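Pectate lyase/Amb allergen (Acidovorax citrulli, PDB 4HWV) probably cleaves pectate by calcium-dependent beta-elimination, acting as a secreted family 1 polysaccharide lyase built on a right-handed parallel beta-helix. Local coordinates at residues 16-21 and 482-487; 27-32 and 287-292; 56-61 and 72-77; 164-169 and 192-197; 182-187 and 228-233. One frame throughout, in Å; residues are numbered along the deposited sequence. Where two conformers were deposited one is given.

Interaction 1: 16-21 and 482-487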
# COMPACT_ATOMS: atom_id res chain seq x y z
N GLY A 16 -21.51 12.41 -10.86
CA GLY A 16 -22.43 13.08 -9.96
C GLY A 16 -23.89 12.85 -10.24
O GLY A 16 -24.74 13.52 -9.65
N SER A 17 -24.22 11.90 -11.11
CA SER A 17 -25.61 11.72 -11.52
C SER A 17 -26.23 10.35 -11.24
O SER A 17 -27.44 10.22 -11.35
CB SER A 17 -25.76 12.04 -13.01
OG SER A 17 -25.30 10.97 -13.82
N ILE A 18 -25.44 9.34 -10.89
CA ILE A 18 -26.04 8.02 -10.66
C ILE A 18 -27.11 8.08 -9.55
O ILE A 18 -27.03 8.88 -8.63
CB ILE A 18 -24.96 6.96 -10.31
CG1 ILE A 18 -25.50 5.54 -10.49
CG2 ILE A 18 -24.40 7.16 -8.89
CD1 ILE A 18 -25.74 5.14 -11.93
N ASP A 19 -28.12 7.22 -9.67
CA ASP A 19 -29.14 7.13 -8.64
C ASP A 19 -29.01 5.86 -7.81
O ASP A 19 -27.95 5.26 -7.78
CB ASP A 19 -30.54 7.29 -9.25
CG ASP A 19 -30.90 6.18 -10.23
OD1 ASP A 19 -30.18 5.18 -10.33
OD2 ASP A 19 -31.93 6.31 -10.88
N SER A 20 -30.09 5.48 -7.13
CA SER A 20 -30.02 4.45 -6.11
C SER A 20 -30.83 3.22 -6.45
O SER A 20 -30.98 2.34 -5.60
CB SER A 20 -30.47 5.00 -4.76
OG SER A 20 -29.66 6.11 -4.37
N LEU A 21 -31.34 3.14 -7.69
CA LEU A 21 -32.18 2.03 -8.10
C LEU A 21 -31.37 0.89 -8.71
O LEU A 21 -30.30 1.11 -9.30
CB LEU A 21 -33.21 2.50 -9.11
CG LEU A 21 -34.11 3.55 -8.49
CD1 LEU A 21 -35.09 4.05 -9.54
CD2 LEU A 21 -34.86 2.99 -7.30
N LYS A 482 -16.92 2.64 -12.50
CA LYS A 482 -17.51 2.03 -13.68
C LYS A 482 -18.86 2.67 -14.04
O LYS A 482 -19.17 2.90 -15.21
CB LYS A 482 -17.70 0.53 -13.45
CG LYS A 482 -16.43 -0.23 -13.15
CD LYS A 482 -15.51 -0.28 -14.37
CE LYS A 482 -14.25 -1.08 -14.07
NZ LYS A 482 -13.33 -1.10 -15.21
N LEU A 483 -19.68 2.96 -13.04
CA LEU A 483 -21.01 3.53 -13.25
C LEU A 483 -21.00 4.94 -13.81
O LEU A 483 -21.96 5.35 -14.48
CB LEU A 483 -21.79 3.55 -11.93
CG LEU A 483 -22.27 2.18 -11.43
CD1 LEU A 483 -22.86 2.34 -10.04
CD2 LEU A 483 -23.33 1.61 -12.38
N GLU A 484 -19.96 5.70 -13.47
CA GLU A 484 -19.86 7.09 -13.91
C GLU A 484 -18.54 7.34 -14.62
O GLU A 484 -17.53 6.69 -14.33
CB GLU A 484 -19.97 8.05 -12.72
CG GLU A 484 -21.32 8.06 -12.03
CD GLU A 484 -21.48 9.17 -11.00
OE1 GLU A 484 -20.47 9.84 -10.64
OE2 GLU A 484 -22.62 9.38 -10.55
N GLY A 485 -18.56 8.31 -15.53
CA GLY A 485 -17.33 8.85 -16.08
C GLY A 485 -16.63 9.74 -15.08
O GLY A 485 -17.16 10.05 -14.01
N PRO A 486 -15.41 10.18 -15.42
CA PRO A 486 -14.65 11.02 -14.49
C PRO A 486 -15.30 12.39 -14.34
O PRO A 486 -15.98 12.88 -15.26
CB PRO A 486 -13.29 11.15 -15.17
CG PRO A 486 -13.57 10.94 -16.60
CD PRO A 486 -14.67 9.92 -16.66
N ALA A 487 -15.09 13.01 -13.19
CA ALA A 487 -15.60 14.35 -12.95
C ALA A 487 -14.90 15.32 -13.89
O ALA A 487 -13.73 15.14 -14.20
CB ALA A 487 -15.36 14.75 -11.51

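Interaction 2: 27-32 and 287-292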
# COMPACT_ATOMS: atom_id res chain seq x y z
N ALA A 27 -31.90 -8.03 -0.97
CA ALA A 27 -32.21 -6.61 -0.75
C ALA A 27 -33.46 -6.16 -1.53
O ALA A 27 -34.04 -5.11 -1.24
CB ALA A 27 -31.04 -5.72 -1.12
N SER A 28 -33.86 -6.92 -2.55
CA SER A 28 -35.04 -6.59 -3.34
C SER A 28 -36.31 -7.28 -2.84
O SER A 28 -37.40 -7.04 -3.37
CB SER A 28 -34.80 -6.92 -4.81
OG SER A 28 -34.87 -8.31 -5.08
N HIS A 29 -36.19 -8.13 -1.82
CA HIS A 29 -37.33 -8.91 -1.36
C HIS A 29 -38.11 -8.12 -0.32
O HIS A 29 -37.51 -7.44 0.49
CB HIS A 29 -36.83 -10.22 -0.76
CG HIS A 29 -37.94 -11.09 -0.26
ND1 HIS A 29 -38.63 -11.97 -1.07
CD2 HIS A 29 -38.52 -11.15 0.96
CE1 HIS A 29 -39.58 -12.55 -0.36
NE2 HIS A 29 -39.54 -12.08 0.87
N GLY A 30 -39.43 -8.20 -0.33
CA GLY A 30 -40.23 -7.41 0.59
C GLY A 30 -40.29 -5.96 0.14
O GLY A 30 -40.48 -5.69 -1.05
N THR A 31 -40.17 -5.02 1.07
CA THR A 31 -40.11 -3.61 0.69
C THR A 31 -38.75 -3.37 0.01
O THR A 31 -37.72 -3.46 0.64
CB THR A 31 -40.26 -2.70 1.93
OG1 THR A 31 -41.48 -3.00 2.61
CG2 THR A 31 -40.26 -1.23 1.52
N PRO A 32 -38.76 -3.07 -1.30
CA PRO A 32 -37.49 -3.05 -2.03
C PRO A 32 -36.55 -1.96 -1.51
O PRO A 32 -37.00 -0.91 -1.05
CB PRO A 32 -37.92 -2.78 -3.47
CG PRO A 32 -39.38 -3.11 -3.52
CD PRO A 32 -39.90 -2.73 -2.16
N GLY A 287 -28.61 -7.84 11.08
CA GLY A 287 -28.41 -7.50 9.67
C GLY A 287 -29.24 -8.45 8.82
O GLY A 287 -29.26 -9.66 9.07
N ASN A 288 -29.93 -7.92 7.82
CA ASN A 288 -30.82 -8.78 7.05
C ASN A 288 -31.17 -8.15 5.71
O ASN A 288 -31.13 -6.93 5.58
CB ASN A 288 -32.10 -9.07 7.85
CG ASN A 288 -32.76 -10.37 7.44
OD1 ASN A 288 -32.17 -11.20 6.77
ND2 ASN A 288 -34.02 -10.54 7.85
N TYR A 289 -31.49 -8.98 4.73
CA TYR A 289 -31.84 -8.52 3.39
C TYR A 289 -30.75 -7.63 2.79
O TYR A 289 -30.98 -6.48 2.42
CB TYR A 289 -33.22 -7.85 3.37
CG TYR A 289 -34.35 -8.75 3.82
CD1 TYR A 289 -34.74 -9.85 3.06
CD2 TYR A 289 -35.04 -8.50 4.99
CE1 TYR A 289 -35.77 -10.68 3.47
CE2 TYR A 289 -36.08 -9.33 5.40
CZ TYR A 289 -36.43 -10.42 4.63
OH TYR A 289 -37.47 -11.24 5.03
N VAL A 290 -29.56 -8.21 2.66
CA VAL A 290 -28.40 -7.49 2.17
C VAL A 290 -27.98 -8.09 0.85
O VAL A 290 -27.88 -9.32 0.73
CB VAL A 290 -27.23 -7.63 3.17
CG1 VAL A 290 -26.00 -6.84 2.70
CG2 VAL A 290 -27.68 -7.20 4.57
N THR A 291 -27.71 -7.24 -0.13
CA THR A 291 -27.13 -7.70 -1.39
C THR A 291 -25.83 -6.96 -1.66
O THR A 291 -25.80 -5.72 -1.60
CB THR A 291 -28.09 -7.49 -2.57
OG1 THR A 291 -29.21 -8.36 -2.38
CG2 THR A 291 -27.41 -7.81 -3.91
N LEU A 292 -24.77 -7.72 -1.95
CA LEU A 292 -23.50 -7.16 -2.40
C LEU A 292 -23.32 -7.57 -3.86
O LEU A 292 -23.14 -8.76 -4.14
CB LEU A 292 -22.34 -7.68 -1.54
CG LEU A 292 -22.48 -7.38 -0.05
CD1 LEU A 292 -23.12 -8.55 0.69
CD2 LEU A 292 -21.13 -7.06 0.55

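Interaction 3: 56-61 and 72-77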
# COMPACT_ATOMS: atom_id res chain seq x y z
N ALA A 56 -24.14 15.51 6.95
CA ALA A 56 -25.15 15.02 6.01
C ALA A 56 -25.94 13.86 6.63
O ALA A 56 -27.18 13.81 6.56
CB ALA A 56 -24.49 14.60 4.70
N LEU A 57 -25.23 12.95 7.28
CA LEU A 57 -25.89 11.80 7.91
C LEU A 57 -26.79 12.22 9.07
O LEU A 57 -27.78 11.54 9.37
CB LEU A 57 -24.83 10.80 8.40
CG LEU A 57 -24.03 10.10 7.31
CD1 LEU A 57 -22.82 9.41 7.90
CD2 LEU A 57 -24.87 9.09 6.54
N TYR A 58 -26.43 13.34 9.71
CA TYR A 58 -27.14 13.81 10.90
C TYR A 58 -28.06 15.00 10.59
O TYR A 58 -28.60 15.62 11.50
CB TYR A 58 -26.12 14.20 11.99
CG TYR A 58 -25.53 13.02 12.75
CD1 TYR A 58 -24.72 12.08 12.11
CD2 TYR A 58 -25.78 12.85 14.11
CE1 TYR A 58 -24.19 11.00 12.79
CE2 TYR A 58 -25.23 11.78 14.81
CZ TYR A 58 -24.44 10.86 14.14
OH TYR A 58 -23.89 9.78 14.79
N GLY A 59 -28.27 15.30 9.32
CA GLY A 59 -29.15 16.41 8.96
C GLY A 59 -28.76 17.71 9.64
O GLY A 59 -29.62 18.47 10.10
N ASN A 60 -27.45 17.94 9.72
CA ASN A 60 -26.89 19.16 10.28
C ASN A 60 -27.18 19.34 11.77
O ASN A 60 -27.11 20.45 12.29
CB ASN A 60 -27.32 20.39 9.46
CG ASN A 60 -26.59 20.45 8.16
OD1 ASN A 60 -25.38 20.62 8.16
ND2 ASN A 60 -27.30 20.29 7.05
N THR A 61 -27.43 18.23 12.47
CA THR A 61 -27.63 18.30 13.91
C THR A 61 -26.41 17.83 14.70
O THR A 61 -26.43 17.84 15.92
CB THR A 61 -28.83 17.46 14.39
OG1 THR A 61 -28.49 16.07 14.28
CG2 THR A 61 -30.10 17.78 13.60
N GLY A 72 -25.44 14.02 18.53
CA GLY A 72 -26.48 14.58 17.68
C GLY A 72 -27.50 13.53 17.27
O GLY A 72 -27.51 12.42 17.78
N THR A 73 -28.35 13.88 16.30
CA THR A 73 -29.47 13.01 15.93
C THR A 73 -29.30 12.51 14.50
O THR A 73 -29.42 13.28 13.56
CB THR A 73 -30.80 13.77 16.02
OG1 THR A 73 -30.96 14.25 17.36
CG2 THR A 73 -31.98 12.85 15.67
N PRO A 74 -28.96 11.21 14.31
CA PRO A 74 -28.90 10.68 12.94
C PRO A 74 -30.25 10.90 12.27
O PRO A 74 -31.30 10.72 12.89
CB PRO A 74 -28.60 9.18 13.14
CG PRO A 74 -27.94 9.13 14.50
CD PRO A 74 -28.62 10.19 15.32
N ASP A 75 -30.21 11.31 11.01
CA ASP A 75 -31.42 11.73 10.29
C ASP A 75 -32.05 10.56 9.55
O ASP A 75 -31.43 9.98 8.66
CB ASP A 75 -31.01 12.83 9.30
CG ASP A 75 -32.17 13.46 8.56
OD1 ASP A 75 -33.33 13.05 8.76
OD2 ASP A 75 -31.88 14.33 7.71
N LYS A 76 -33.28 10.20 9.92
CA LYS A 76 -33.95 9.07 9.30
C LYS A 76 -34.67 9.39 7.99
O LYS A 76 -35.23 8.48 7.36
CB LYS A 76 -34.94 8.42 10.27
CG LYS A 76 -34.28 7.89 11.55
CD LYS A 76 -35.30 7.15 12.43
CE LYS A 76 -34.75 6.94 13.84
NZ LYS A 76 -35.39 5.77 14.53
N ALA A 77 -34.70 10.66 7.60
CA ALA A 77 -35.37 11.04 6.34
C ALA A 77 -34.52 10.64 5.12
O ALA A 77 -33.30 10.61 5.19
CB ALA A 77 -35.63 12.52 6.34
O HOH W 1 -29.83 14.44 5.97

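Interaction 4: 164-169 and 192-197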
# COMPACT_ATOMS: atom_id res chain seq x y z
N PRO A 164 -27.83 6.23 9.11
CA PRO A 164 -29.25 6.09 9.47
C PRO A 164 -30.11 5.58 8.31
O PRO A 164 -29.63 5.33 7.21
CB PRO A 164 -29.65 7.53 9.81
CG PRO A 164 -28.86 8.34 8.79
CD PRO A 164 -27.51 7.62 8.70
N ASP A 165 -31.41 5.43 8.57
CA ASP A 165 -32.37 4.94 7.58
C ASP A 165 -32.37 5.78 6.32
O ASP A 165 -32.10 6.99 6.34
CB ASP A 165 -33.80 5.01 8.14
CG ASP A 165 -33.93 4.29 9.47
OD1 ASP A 165 -33.38 4.79 10.47
OD2 ASP A 165 -34.59 3.23 9.51
N ASN A 166 -32.74 5.13 5.22
CA ASN A 166 -33.08 5.84 3.99
C ASN A 166 -31.92 6.70 3.50
O ASN A 166 -32.08 7.87 3.17
CB ASN A 166 -34.35 6.68 4.17
CG ASN A 166 -35.52 5.86 4.66
OD1 ASN A 166 -35.83 4.82 4.10
ND2 ASN A 166 -36.18 6.33 5.71
N THR A 167 -30.75 6.07 3.43
CA THR A 167 -29.54 6.78 3.05
C THR A 167 -28.92 6.17 1.82
O THR A 167 -28.73 4.95 1.76
CB THR A 167 -28.51 6.71 4.20
OG1 THR A 167 -29.08 7.32 5.37
CG2 THR A 167 -27.22 7.45 3.83
N SER A 168 -28.57 7.03 0.87
CA SER A 168 -27.69 6.64 -0.23
C SER A 168 -26.34 7.34 -0.11
O SER A 168 -26.29 8.56 0.08
CB SER A 168 -28.30 7.01 -1.58
OG SER A 168 -29.46 6.22 -1.80
N LEU A 169 -25.27 6.55 -0.19
CA LEU A 169 -23.91 7.06 -0.29
C LEU A 169 -23.44 6.73 -1.69
O LEU A 169 -23.32 5.54 -2.04
CB LEU A 169 -22.98 6.41 0.74
CG LEU A 169 -23.36 6.64 2.20
CD1 LEU A 169 -22.51 5.79 3.12
CD2 LEU A 169 -23.19 8.08 2.58
N VAL A 192 -31.88 0.41 11.78
CA VAL A 192 -32.21 1.18 10.60
C VAL A 192 -32.62 0.26 9.45
O VAL A 192 -32.41 -0.95 9.49
CB VAL A 192 -31.00 2.03 10.12
CG1 VAL A 192 -30.55 2.98 11.24
CG2 VAL A 192 -29.85 1.13 9.66
N ALA A 193 -33.17 0.86 8.41
CA ALA A 193 -33.47 0.12 7.19
C ALA A 193 -33.21 1.00 5.99
O ALA A 193 -33.25 2.23 6.08
CB ALA A 193 -34.93 -0.33 7.17
N ASN A 194 -32.95 0.35 4.86
CA ASN A 194 -33.05 0.97 3.54
C ASN A 194 -31.84 1.85 3.19
O ASN A 194 -31.92 3.08 3.20
CB ASN A 194 -34.37 1.72 3.38
CG ASN A 194 -34.62 2.09 1.95
OD1 ASN A 194 -34.21 1.35 1.04
ND2 ASN A 194 -35.30 3.23 1.73
N ILE A 195 -30.72 1.20 2.88
CA ILE A 195 -29.45 1.89 2.65
C ILE A 195 -28.83 1.39 1.35
O ILE A 195 -28.83 0.18 1.07
CB ILE A 195 -28.48 1.65 3.83
CG1 ILE A 195 -28.99 2.39 5.08
CG2 ILE A 195 -27.06 2.10 3.48
CD1 ILE A 195 -28.32 1.94 6.39
N VAL A 196 -28.36 2.34 0.52
CA VAL A 196 -27.71 2.03 -0.74
C VAL A 196 -26.32 2.67 -0.73
O VAL A 196 -26.17 3.84 -0.36
CB VAL A 196 -28.53 2.58 -1.93
CG1 VAL A 196 -27.70 2.53 -3.23
CG2 VAL A 196 -29.86 1.83 -2.05
N ILE A 197 -25.30 1.89 -1.12
CA ILE A 197 -23.92 2.38 -1.14
C ILE A 197 -23.32 1.98 -2.49
O ILE A 197 -23.27 0.79 -2.80
CB ILE A 197 -23.08 1.76 0.03
CG1 ILE A 197 -23.70 2.16 1.39
CG2 ILE A 197 -21.63 2.19 -0.05
CD1 ILE A 197 -23.10 1.46 2.58

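Interaction 5: 182-187 and 228-233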
# COMPACT_ATOMS: atom_id res chain seq x y z
N ASN A 182 -15.10 2.88 9.45
CA ASN A 182 -16.07 1.80 9.53
C ASN A 182 -17.45 2.40 9.46
O ASN A 182 -17.89 3.04 10.44
CB ASN A 182 -15.83 1.11 10.89
CG ASN A 182 -16.58 -0.21 11.08
OD1 ASN A 182 -17.65 -0.51 10.48
ND2 ASN A 182 -16.03 -1.01 11.99
N LEU A 183 -18.15 2.21 8.34
CA LEU A 183 -19.55 2.59 8.31
C LEU A 183 -20.33 1.59 9.16
O LEU A 183 -20.16 0.37 9.03
CB LEU A 183 -20.10 2.58 6.89
CG LEU A 183 -19.43 3.55 5.92
CD1 LEU A 183 -20.13 3.48 4.55
CD2 LEU A 183 -19.40 4.98 6.46
N MET A 184 -21.18 2.11 10.04
CA MET A 184 -21.96 1.28 10.92
C MET A 184 -23.43 1.40 10.53
O MET A 184 -24.05 2.45 10.70
CB MET A 184 -21.71 1.73 12.36
CG MET A 184 -22.40 0.90 13.41
SD MET A 184 -21.73 -0.78 13.51
CE MET A 184 -19.98 -0.49 13.81
N LEU A 185 -23.97 0.32 9.98
CA LEU A 185 -25.35 0.37 9.49
C LEU A 185 -26.31 -0.01 10.60
O LEU A 185 -26.62 -1.20 10.80
CB LEU A 185 -25.54 -0.48 8.21
CG LEU A 185 -24.50 -0.27 7.10
CD1 LEU A 185 -24.98 -0.94 5.81
CD2 LEU A 185 -24.14 1.19 6.84
N GLY A 186 -26.76 1.02 11.32
CA GLY A 186 -27.61 0.83 12.48
C GLY A 186 -26.79 0.62 13.75
O GLY A 186 -25.63 0.16 13.73
N THR A 187 -27.39 0.98 14.87
CA THR A 187 -26.77 0.79 16.17
C THR A 187 -27.79 0.06 17.06
O THR A 187 -28.98 0.02 16.73
CB THR A 187 -26.35 2.14 16.81
OG1 THR A 187 -27.51 2.95 16.98
CG2 THR A 187 -25.36 2.88 15.94
N LEU A 228 -14.76 -2.28 7.08
CA LEU A 228 -15.11 -1.13 6.24
C LEU A 228 -16.62 -0.84 6.35
O LEU A 228 -17.02 0.33 6.39
CB LEU A 228 -14.64 -1.33 4.80
CG LEU A 228 -13.10 -1.24 4.71
CD1 LEU A 228 -12.59 -1.86 3.41
CD2 LEU A 228 -12.63 0.21 4.83
N ILE A 229 -17.44 -1.89 6.38
CA ILE A 229 -18.88 -1.75 6.63
C ILE A 229 -19.31 -2.86 7.58
O ILE A 229 -18.98 -4.04 7.35
CB ILE A 229 -19.72 -1.85 5.33
CG1 ILE A 229 -19.27 -0.81 4.28
CG2 ILE A 229 -21.21 -1.67 5.65
CD1 ILE A 229 -19.97 -0.97 2.93
N SER A 230 -20.02 -2.49 8.65
CA SER A 230 -20.60 -3.45 9.58
C SER A 230 -22.11 -3.37 9.45
O SER A 230 -22.68 -2.26 9.49
CB SER A 230 -20.21 -3.12 11.02
OG SER A 230 -18.80 -3.11 11.20
N VAL A 231 -22.76 -4.52 9.31
CA VAL A 231 -24.20 -4.58 9.17
C VAL A 231 -24.78 -5.46 10.29
O VAL A 231 -25.02 -6.65 10.09
CB VAL A 231 -24.62 -5.11 7.78
CG1 VAL A 231 -26.11 -4.87 7.55
CG2 VAL A 231 -23.78 -4.44 6.68
N ALA A 232 -24.97 -4.86 11.46
CA ALA A 232 -25.49 -5.59 12.62
C ALA A 232 -26.92 -5.19 12.96
O ALA A 232 -27.63 -5.93 13.64
CB ALA A 232 -24.56 -5.38 13.85
N HIS A 233 -27.35 -4.02 12.47
CA HIS A 233 -28.65 -3.46 12.87
C HIS A 233 -29.31 -2.75 11.72
O HIS A 233 -29.97 -1.73 11.92
CB HIS A 233 -28.51 -2.51 14.08
CG HIS A 233 -27.98 -3.19 15.29
ND1 HIS A 233 -28.75 -4.04 16.06
CD2 HIS A 233 -26.75 -3.19 15.86
CE1 HIS A 233 -28.02 -4.53 17.04
NE2 HIS A 233 -26.80 -4.02 16.95
O HOH W 2 -24.45 -2.27 12.54

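Interaction 1: 16-21 and 482-487
The E484 carboxylate is met from above its plane and on an anti lone pair by consecutive backbone N-H groups of the loop 16-21. G16 N descends on OE1 of E484 from above the carboxylate plane, 47° out of it, at 2.8 Å. I18 N takes OE2 of E484 on the anti lone pair, again at 2.8 Å and almost straight (170° at the hydrogen). Between these two, S17 N lies 3.0 Å from OE2 of E484, but its N-H points off line and the bond is weak. The backbone at G16 is left-handed and that at S17 right-handed, which makes successive N-H groups converge on one side, consistent with the anion-binding nest. Here the nest belongs to the loop ahead of strand 44-47, and its guest comes from the tail behind helix 470-477, so the two ends of the chain are joined where they pass over the parallel beta-helix. The glutamate is extended beyond CG (chi2 -171°), which carries the carboxylate up to the loop, where G173 N also bonds OE1. So many N-H donors would be expected to stabilise the ionised form of this buried acid. I18 lies alongside: its CG2 is 3.3 Å from OE2 of E484, while its CG1 meets L483 CD1 at 4.2 Å, the two side chains crossing at about a right angle. L483 also rests on R198 of strand 192-198.

Interaction 2: 27-32 and 287-292
A27 meets the second segment first, giving its backbone N-H to the hydroxyl of T291: A27 N to T291 OG1 is 3.1 Å, with 168° at the hydrogen. That hydroxyl is engaged a second time by T24 O, so one threonine oxygen ties down two points of the same turn. The methyl of A27 lies against the threonine as well, CB to T291 CB 3.7 Å, and the alanine CA-H is directed at the carbonyl of Y289, with A27 CA to Y289 O 3.4 Å. The segment 287-292 rounds a corner of the parallel beta-helix here. Y289 sits at the bend in a left-handed backbone conformation, and after it the chain enters strand 290-293, flanked by the parallel strands 237-240 and 324-327; the loop 27-32 thus packs on the outside of a coil of the helix. Two residues further on, H29 has CG anti to its own nitrogen (chi1 -180°), which swings the imidazole out alongside the Y289 ring. The planes are only 17° apart but slid past one another, the centroids 5.8 Å distant, so there is little overlap, and the nearest atoms are H29 CD2 and Y289 CE1 at 3.8 Å. The imidazole is anchored from outside by F459 O, which bonds ND1. Y289 also stacks with H236, whose NE2 bonds the backbone carbonyl of H29.

Interaction 3: 56-61 and 72-77
A Schellman motif with G59 as its C-prime residue ends helix 50-57, and a type I' turn from Y58 to T61 follows; the loop 72-77, between strands 70-71 and 79-83, packs against this helix terminus. D75 N bonds the carbonyl of L57 (D75 N to L57 O 2.9 Å, 170° at the hydrogen). At the turn, T61 OG1 works in both directions: it donates to Y58 O at 2.8 Å, on a lone pair, and accepts from T73 N at 3.0 Å. Y58 O takes T61 N as well. The Y58 ring lies beside P74, pointing the same way, with the proline over one face: P74 CG is 4.2 Å from the ring centroid, an off-centre CH-pi contact, while G72 C sits in plane at the ring's edge. With CG anti to the nitrogen (chi1 -176°), D75 turns its carboxylate toward the helix end. OD1 accepts from A77 N in an Asx turn; OD2 takes a water that also donates to A56 O, which has a weak bond from G59 N in the Schellman motif. A carboxylate near the carbonyl end of a helix would normally be disfavoured, and the bridging water and the salt bridge to R43 probably offset that cost.

Interaction 4: 164-169 and 192-197
N194 has its side-chain amide held at both ends: OD1 accepts from T34 N and G35 N, while ND2 donates to the amide oxygen of N166. The bond across the contact, N194 ND2 to N166 OD1, is 2.9 Å long with 168° at the hydrogen. It falls on a lone pair of the acceptor and in the donor's amide plane, though the two amides stand 75° apart. Both asparagines sit in left-handed backbone at equivalent corners of successive coils, which fits the asparagine ladder of pectate lyase beta-helices. N166 ND2 continues the line to K76 O. Beyond the corner the chains run as parallel strands, T167 beside I195 and L169 beside I197. V196 N bonds T167 O at 2.9 Å, and L169 N returns to V196 O at the same length. T167, L169, I195 and I197 share one face; T167 and L169 meet helix 50-57, and L169, I195 and I197 meet strand 182-185. S168 and V196 face the other way, where S168 OG meets S20 OG and G36 N. Ahead of the corner D165 reaches across: A193 N comes to D165 OD2 from above the carboxylate plane, 62° out of it, and D165 OD1 presses on V192 CG1 at 3.4 Å.

Interaction 5: 182-187 and 228-233
With chi1 at -48°, L185 directs its isobutyl group away from its own carbonyl carbon and across to the neighbouring strand, where CD1 touches I229 CG2 and V231 CG2, each at 3.8 Å. H233, its ring likewise opposite the carbonyl carbon (chi1 -61°), lays one imidazole face over the backbone of T187. H233 CD2 stands 3.6 Å from T187 C there, and G186 O lies at the ring edge. The backbones that carry them belong to two parallel strands of the sheet formed by 160-163, 182-185, 229-234 and 281-283, one wall of the right-handed parallel beta-helix. S230 N meets L183 O and L185 N meets S230 O, both at 2.9 Å and nearly along the C=O axis. At the start of the pair, L183 N comes to L228 O from above the carbonyl plane, 39° out of it. The pairing frays at the other end: H233 N reaches L185 O by a weak bond of 3.4 Å, and a water inserted there donates to G186 O and accepts from A232 N. L183 and I229 face the interior, meeting I197 of the next wall, while S230 points to the opposite face. That face carries the calcium site of D227, D278 and D282, the metal being about 5 Å from the S230 side chain. S230 OG is hydrogen-bonded to D227 OD2, so this serine is a second-shell residue that probably steadies a calcium-binding carboxylate while its backbone keeps the strand in the sheet.

Interactions 4 and 5 belong to the beta-helix itself: both pair parallel strands from successive coils, and they share its interior, where L169 meets L183, and a junction where V192 N bonds H233 O. Interaction 5 lies deepest and nearest the calcium; interaction 3 is at the surface, yet it abuts interaction 4 through P164 and N166. Interaction 1 ties the N-terminal loop to the C-terminal tail through a buried carboxylate; interaction 2 docks the same loop on the outside of a coil through a threonine hydroxyl and offset rings. S20 links interaction 1 to S168 of interaction 4, whereas V290 of interaction 2 packs on V231 of interaction 5. Repetitive backbone ladders thus mark the coils, and individual side chains secure the terminal segments.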